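Local coordinates for hypothetical protein, similar to alpha-acetolactate decarboxylase (Staphylococcus aureus subsp. aureus, PDB 1XV2) that is of unknown function but resembles alpha-acetolactate decarboxylase, and so probably converts acetolactate to acetoin with the help of a bound zinc ion, at residues I102-V115 with F161-F175. Numbering follows the deposited sequence.
Sequences IKNEMLSENLFSAV and FFTPELFHGVGSAGF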
loop_
_atom_site.group_PDB
_atom_site.type_symbol
_atom_site.label_atom_id
_atom_site.label_comp_id
_atom_site.label_asym_id
_atom_site.label_seq_id
_atom_site.Cartn_x
_atom_site.Cartn_y
_atom_site.Cartn_z
ATOM N N ILE A 102 -9.762 3.053 -21.248
ATOM C CA ILE A 102 -8.805 3.541 -20.268
ATOM C C ILE A 102 -7.793 2.438 -19.965
ATOM O O ILE A 102 -6.600 2.701 -19.825
ATOM C CB ILE A 102 -9.526 3.989 -18.972
ATOM C CG1 ILE A 102 -10.496 5.129 -19.305
ATOM C CG2 ILE A 102 -8.512 4.453 -17.936
ATOM C CD1 ILE A 102 -11.389 5.558 -18.163
ATOM N N LYS A 103 -8.269 1.201 -19.887
ATOM C CA LYS A 103 -7.392 0.065 -19.618
ATOM C C LYS A 103 -6.378 -0.096 -20.748
ATOM O O LYS A 103 -5.273 -0.598 -20.541
ATOM C CB LYS A 103 -8.218 -1.215 -19.474
ATOM C CG LYS A 103 -9.093 -1.254 -18.228
ATOM C CD LYS A 103 -8.290 -1.609 -16.985
ATOM C CE LYS A 103 -7.785 -3.045 -17.068
ATOM N NZ LYS A 103 -7.093 -3.487 -15.830
ATOM N N ASN A 104 -6.760 0.342 -21.945
ATOM C CA ASN A 104 -5.888 0.257 -23.114
ATOM C C ASN A 104 -4.869 1.390 -23.158
ATOM O O ASN A 104 -3.722 1.186 -23.554
ATOM C CB ASN A 104 -6.720 0.303 -24.401
ATOM C CG ASN A 104 -7.529 -0.961 -24.626
ATOM O OD1 ASN A 104 -8.440 -0.985 -25.457
ATOM N ND2 ASN A 104 -7.195 -2.022 -23.898
ATOM N N GLU A 105 -5.296 2.583 -22.753
ATOM C CA GLU A 105 -4.433 3.756 -22.783
ATOM C C GLU A 105 -3.527 3.966 -21.570
ATOM O O GLU A 105 -2.508 4.646 -21.676
ATOM C CB GLU A 105 -5.278 5.011 -23.021
ATOM C CG GLU A 105 -6.064 4.970 -24.324
ATOM C CD GLU A 105 -5.183 4.642 -25.523
ATOM O OE1 GLU A 105 -4.191 5.367 -25.752
ATOM O OE2 GLU A 105 -5.482 3.660 -26.235
HETATM N N MSE A 106 -3.887 3.398 -20.424
HETATM C CA MSE A 106 -3.051 3.554 -19.236
HETATM C C MSE A 106 -1.709 2.869 -19.467
HETATM O O MSE A 106 -1.601 1.969 -20.302
HETATM C CB MSE A 106 -3.729 2.948 -18.005
HETATM C CG MSE A 106 -3.992 1.457 -18.097
HETATM SE SE MSE A 106 -4.611 0.712 -16.418
HETATM C CE MSE A 106 -6.272 1.673 -16.262
ATOM N N LEU A 107 -0.689 3.296 -18.726
ATOM C CA LEU A 107 0.648 2.725 -18.855
ATOM C C LEU A 107 0.696 1.257 -18.452
ATOM O O LEU A 107 1.372 0.450 -19.090
ATOM C CB LEU A 107 1.650 3.509 -18.004
ATOM C CG LEU A 107 3.036 2.867 -17.863
ATOM C CD1 LEU A 107 3.673 2.692 -19.235
ATOM C CD2 LEU A 107 3.914 3.738 -16.971
ATOM N N SER A 108 -0.023 0.914 -17.388
ATOM C CA SER A 108 -0.041 -0.457 -16.904
ATOM C C SER A 108 -1.124 -0.684 -15.861
ATOM O O SER A 108 -1.363 0.165 -15.002
ATOM C CB SER A 108 1.313 -0.813 -16.296
ATOM O OG SER A 108 1.277 -2.102 -15.717
ATOM N N GLU A 109 -1.777 -1.840 -15.941
ATOM C CA GLU A 109 -2.813 -2.174 -14.981
ATOM C C GLU A 109 -2.156 -2.708 -13.713
ATOM O O GLU A 109 -2.835 -3.157 -12.795
ATOM C CB GLU A 109 -3.777 -3.214 -15.558
ATOM C CG GLU A 109 -3.116 -4.474 -16.077
ATOM C CD GLU A 109 -4.119 -5.580 -16.358
ATOM O OE1 GLU A 109 -5.240 -5.267 -16.822
ATOM O OE2 GLU A 109 -3.781 -6.760 -16.126
ATOM N N ASN A 110 -0.827 -2.670 -13.676
ATOM C CA ASN A 110 -0.083 -3.122 -12.505
ATOM C C ASN A 110 0.324 -1.890 -11.686
ATOM O O ASN A 110 1.032 -1.992 -10.684
ATOM C CB ASN A 110 1.170 -3.896 -12.924
ATOM C CG ASN A 110 0.850 -5.155 -13.707
ATOM O OD1 ASN A 110 0.050 -5.989 -13.273
ATOM N ND2 ASN A 110 1.486 -5.307 -14.865
ATOM N N LEU A 111 -0.138 -0.726 -12.135
ATOM C CA LEU A 111 0.151 0.544 -11.480
ATOM C C LEU A 111 -1.132 1.273 -11.119
ATOM O O LEU A 111 -2.207 0.968 -11.641
ATOM C CB LEU A 111 0.945 1.457 -12.415
ATOM C CG LEU A 111 2.373 1.081 -12.801
ATOM C CD1 LEU A 111 2.833 1.976 -13.943
ATOM C CD2 LEU A 111 3.287 1.224 -11.597
ATOM N N PHE A 112 -1.008 2.237 -10.216
ATOM C CA PHE A 112 -2.135 3.068 -9.824
ATOM C C PHE A 112 -2.208 4.117 -10.929
ATOM O O PHE A 112 -1.195 4.424 -11.562
ATOM C CB PHE A 112 -1.843 3.774 -8.498
ATOM C CG PHE A 112 -2.129 2.947 -7.278
ATOM C CD1 PHE A 112 -3.402 2.926 -6.724
ATOM C CD2 PHE A 112 -1.115 2.222 -6.661
ATOM C CE1 PHE A 112 -3.662 2.201 -5.565
ATOM C CE2 PHE A 112 -1.365 1.491 -5.503
ATOM C CZ PHE A 112 -2.639 1.484 -4.955
ATOM N N SER A 113 -3.394 4.666 -11.161
ATOM C CA SER A 113 -3.565 5.704 -12.173
ATOM C C SER A 113 -4.764 6.568 -11.820
ATOM O O SER A 113 -5.648 6.151 -11.071
ATOM C CB SER A 113 -3.766 5.088 -13.562
ATOM O OG SER A 113 -4.910 4.251 -13.589
ATOM N N ALA A 114 -4.787 7.779 -12.355
ATOM C CA ALA A 114 -5.880 8.698 -12.105
ATOM C C ALA A 114 -6.569 8.996 -13.428
ATOM O O ALA A 114 -5.929 9.005 -14.477
ATOM C CB ALA A 114 -5.351 9.987 -11.490
ATOM N N VAL A 115 -7.873 9.240 -13.376
ATOM C CA VAL A 115 -8.620 9.546 -14.583
ATOM C C VAL A 115 -9.536 10.735 -14.397
ATOM O O VAL A 115 -9.995 11.031 -13.290
ATOM C CB VAL A 115 -9.492 8.357 -15.043
ATOM C CG1 VAL A 115 -8.622 7.140 -15.287
ATOM C CG2 VAL A 115 -10.557 8.060 -14.003
ATOM N N PHE A 161 -9.742 6.944 -9.471
ATOM C CA PHE A 161 -8.461 6.267 -9.532
ATOM C C PHE A 161 -8.611 4.791 -9.833
ATOM O O PHE A 161 -9.639 4.181 -9.539
ATOM C CB PHE A 161 -7.742 6.409 -8.192
ATOM C CG PHE A 161 -7.530 7.823 -7.770
ATOM C CD1 PHE A 161 -6.506 8.582 -8.326
ATOM C CD2 PHE A 161 -8.365 8.407 -6.822
ATOM C CE1 PHE A 161 -6.314 9.908 -7.944
ATOM C CE2 PHE A 161 -8.183 9.730 -6.433
ATOM C CZ PHE A 161 -7.155 10.483 -6.994
ATOM N N PHE A 162 -7.567 4.222 -10.415
ATOM C CA PHE A 162 -7.544 2.805 -10.717
ATOM C C PHE A 162 -6.534 2.200 -9.758
ATOM O O PHE A 162 -5.419 2.709 -9.617
ATOM C CB PHE A 162 -7.087 2.554 -12.153
ATOM C CG PHE A 162 -6.965 1.096 -12.496
ATOM C CD1 PHE A 162 -8.091 0.350 -12.833
ATOM C CD2 PHE A 162 -5.730 0.461 -12.444
ATOM C CE1 PHE A 162 -7.991 -1.010 -13.116
ATOM C CE2 PHE A 162 -5.618 -0.900 -12.725
ATOM C CZ PHE A 162 -6.755 -1.638 -13.061
ATOM N N THR A 163 -6.934 1.124 -9.090
ATOM C CA THR A 163 -6.068 0.436 -8.146
ATOM C C THR A 163 -5.701 -0.930 -8.718
ATOM O O THR A 163 -6.579 -1.690 -9.123
ATOM C CB THR A 163 -6.784 0.237 -6.799
ATOM O OG1 THR A 163 -7.149 1.516 -6.265
ATOM C CG2 THR A 163 -5.882 -0.492 -5.813
ATOM N N PRO A 164 -4.398 -1.255 -8.768
ATOM C CA PRO A 164 -3.954 -2.547 -9.302
ATOM C C PRO A 164 -4.327 -3.694 -8.367
ATOM O O PRO A 164 -4.406 -3.514 -7.149
ATOM C CB PRO A 164 -2.445 -2.354 -9.457
ATOM C CG PRO A 164 -2.119 -1.420 -8.333
ATOM C CD PRO A 164 -3.247 -0.419 -8.381
ATOM N N GLU A 165 -4.553 -4.871 -8.946
ATOM C CA GLU A 165 -4.968 -6.059 -8.203
ATOM C C GLU A 165 -4.361 -6.278 -6.819
ATOM O O GLU A 165 -5.087 -6.365 -5.833
ATOM C CB GLU A 165 -4.735 -7.318 -9.049
ATOM C CG GLU A 165 -5.542 -8.522 -8.586
ATOM C CD GLU A 165 -5.259 -9.779 -9.397
ATOM O OE1 GLU A 165 -5.170 -9.688 -10.641
ATOM O OE2 GLU A 165 -5.138 -10.864 -8.788
ATOM N N LEU A 166 -3.039 -6.380 -6.743
ATOM C CA LEU A 166 -2.363 -6.623 -5.468
ATOM C C LEU A 166 -2.730 -5.619 -4.378
ATOM O O LEU A 166 -2.593 -5.904 -3.190
ATOM C CB LEU A 166 -0.843 -6.629 -5.664
ATOM C CG LEU A 166 0.012 -6.910 -4.422
ATOM C CD1 LEU A 166 -0.324 -8.279 -3.861
ATOM C CD2 LEU A 166 1.491 -6.833 -4.785
ATOM N N PHE A 167 -3.202 -4.447 -4.778
ATOM C CA PHE A 167 -3.564 -3.430 -3.807
ATOM C C PHE A 167 -5.053 -3.381 -3.484
ATOM O O PHE A 167 -5.522 -2.464 -2.811
ATOM C CB PHE A 167 -3.062 -2.070 -4.289
ATOM C CG PHE A 167 -1.586 -1.882 -4.101
ATOM C CD1 PHE A 167 -1.088 -1.315 -2.930
ATOM C CD2 PHE A 167 -0.687 -2.304 -5.075
ATOM C CE1 PHE A 167 0.284 -1.173 -2.733
ATOM C CE2 PHE A 167 0.686 -2.165 -4.885
ATOM C CZ PHE A 167 1.171 -1.598 -3.712
ATOM N N HIS A 168 -5.799 -4.372 -3.956
ATOM C CA HIS A 168 -7.225 -4.424 -3.665
ATOM C C HIS A 168 -7.380 -4.524 -2.145
ATOM O O HIS A 168 -6.791 -5.396 -1.510
ATOM C CB HIS A 168 -7.865 -5.634 -4.358
ATOM C CG HIS A 168 -7.974 -5.490 -5.847
ATOM N ND1 HIS A 168 -8.502 -6.476 -6.654
ATOM C CD2 HIS A 168 -7.649 -4.465 -6.671
ATOM C CE1 HIS A 168 -8.500 -6.064 -7.910
ATOM N NE2 HIS A 168 -7.987 -4.847 -7.947
ATOM N N GLY A 169 -8.168 -3.623 -1.565
ATOM C CA GLY A 169 -8.347 -3.617 -0.123
ATOM C C GLY A 169 -7.789 -2.310 0.409
ATOM O O GLY A 169 -8.473 -1.576 1.125
ATOM N N VAL A 170 -6.538 -2.023 0.061
ATOM C CA VAL A 170 -5.892 -0.776 0.462
ATOM C C VAL A 170 -6.652 0.287 -0.320
ATOM O O VAL A 170 -6.995 1.351 0.195
ATOM C CB VAL A 170 -4.399 -0.762 0.053
ATOM C CG1 VAL A 170 -3.767 0.588 0.389
ATOM C CG2 VAL A 170 -3.666 -1.875 0.772
ATOM N N GLY A 171 -6.917 -0.042 -1.577
ATOM C CA GLY A 171 -7.678 0.825 -2.454
ATOM C C GLY A 171 -8.871 -0.011 -2.878
ATOM O O GLY A 171 -9.238 -0.948 -2.171
ATOM N N SER A 172 -9.479 0.302 -4.016
ATOM C CA SER A 172 -10.628 -0.470 -4.477
ATOM C C SER A 172 -10.266 -1.309 -5.694
ATOM O O SER A 172 -9.401 -0.941 -6.479
ATOM C CB SER A 172 -11.796 0.458 -4.807
ATOM O OG SER A 172 -11.401 1.460 -5.720
ATOM N N ALA A 173 -10.939 -2.442 -5.838
ATOM C CA ALA A 173 -10.697 -3.358 -6.945
ATOM C C ALA A 173 -10.988 -2.723 -8.300
ATOM O O ALA A 173 -12.109 -2.795 -8.795
ATOM C CB ALA A 173 -11.551 -4.612 -6.763
ATOM N N GLY A 174 -9.979 -2.104 -8.903
ATOM C CA GLY A 174 -10.182 -1.476 -10.198
ATOM C C GLY A 174 -10.467 0.016 -10.126
ATOM O O GLY A 174 -9.790 0.748 -9.403
ATOM N N PHE A 175 -11.472 0.471 -10.871
ATOM C CA PHE A 175 -11.829 1.886 -10.898
ATOM C C PHE A 175 -12.725 2.334 -9.748
ATOM O O PHE A 175 -13.644 1.623 -9.336
ATOM C CB PHE A 175 -12.527 2.232 -12.221
ATOM C CG PHE A 175 -11.632 2.147 -13.424
ATOM C CD1 PHE A 175 -10.664 3.120 -13.657
ATOM C CD2 PHE A 175 -11.749 1.091 -14.320
ATOM C CE1 PHE A 175 -9.821 3.044 -14.768
ATOM C CE2 PHE A 175 -10.909 1.004 -15.434
ATOM C CZ PHE A 175 -9.945 1.984 -15.655
HETATM O O HOH W 1 -4.494 -4.746 -11.718
#
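P164 sets its CD over the centre of the F112 ring, 3.6 Å from the centroid, while the CE2–CZ edge of that ring points at the face of F167 in a T-shaped pair with planes at 61°. F208 of strand 207-211 stacks on F112, so this ring is packed tightly. Next to it strands 113-118 and 154-163 pair antiparallel: F162 N donates to S113 O at 2.8 Å, and S113 N returns a longer bond to F162 O on a carbonyl lone pair. On the sheet face that S113 and F162 share, the F162 ring, swung out with CG anti to its backbone N (chi1 176°), takes M106 CE over one face, 4.0 Å from the centroid. The selenium of this selenomethionine follows in a Met-aromatic contact, and M106 CE also reaches F175 CZ at 3.7 Å. The solvent side is looser and polar. K103 bends past the F162 ring to form a salt bridge with E109, NZ 2.8 Å from OE1. One water links E109 O to E165 N. The turn from helix 95-105 into strand 113-118 packs against strands 154-163 and 174-181 of the curled antiparallel sheet, in which strands 174-181 and 187-195 carry the zinc ligands H176, H178 and H189.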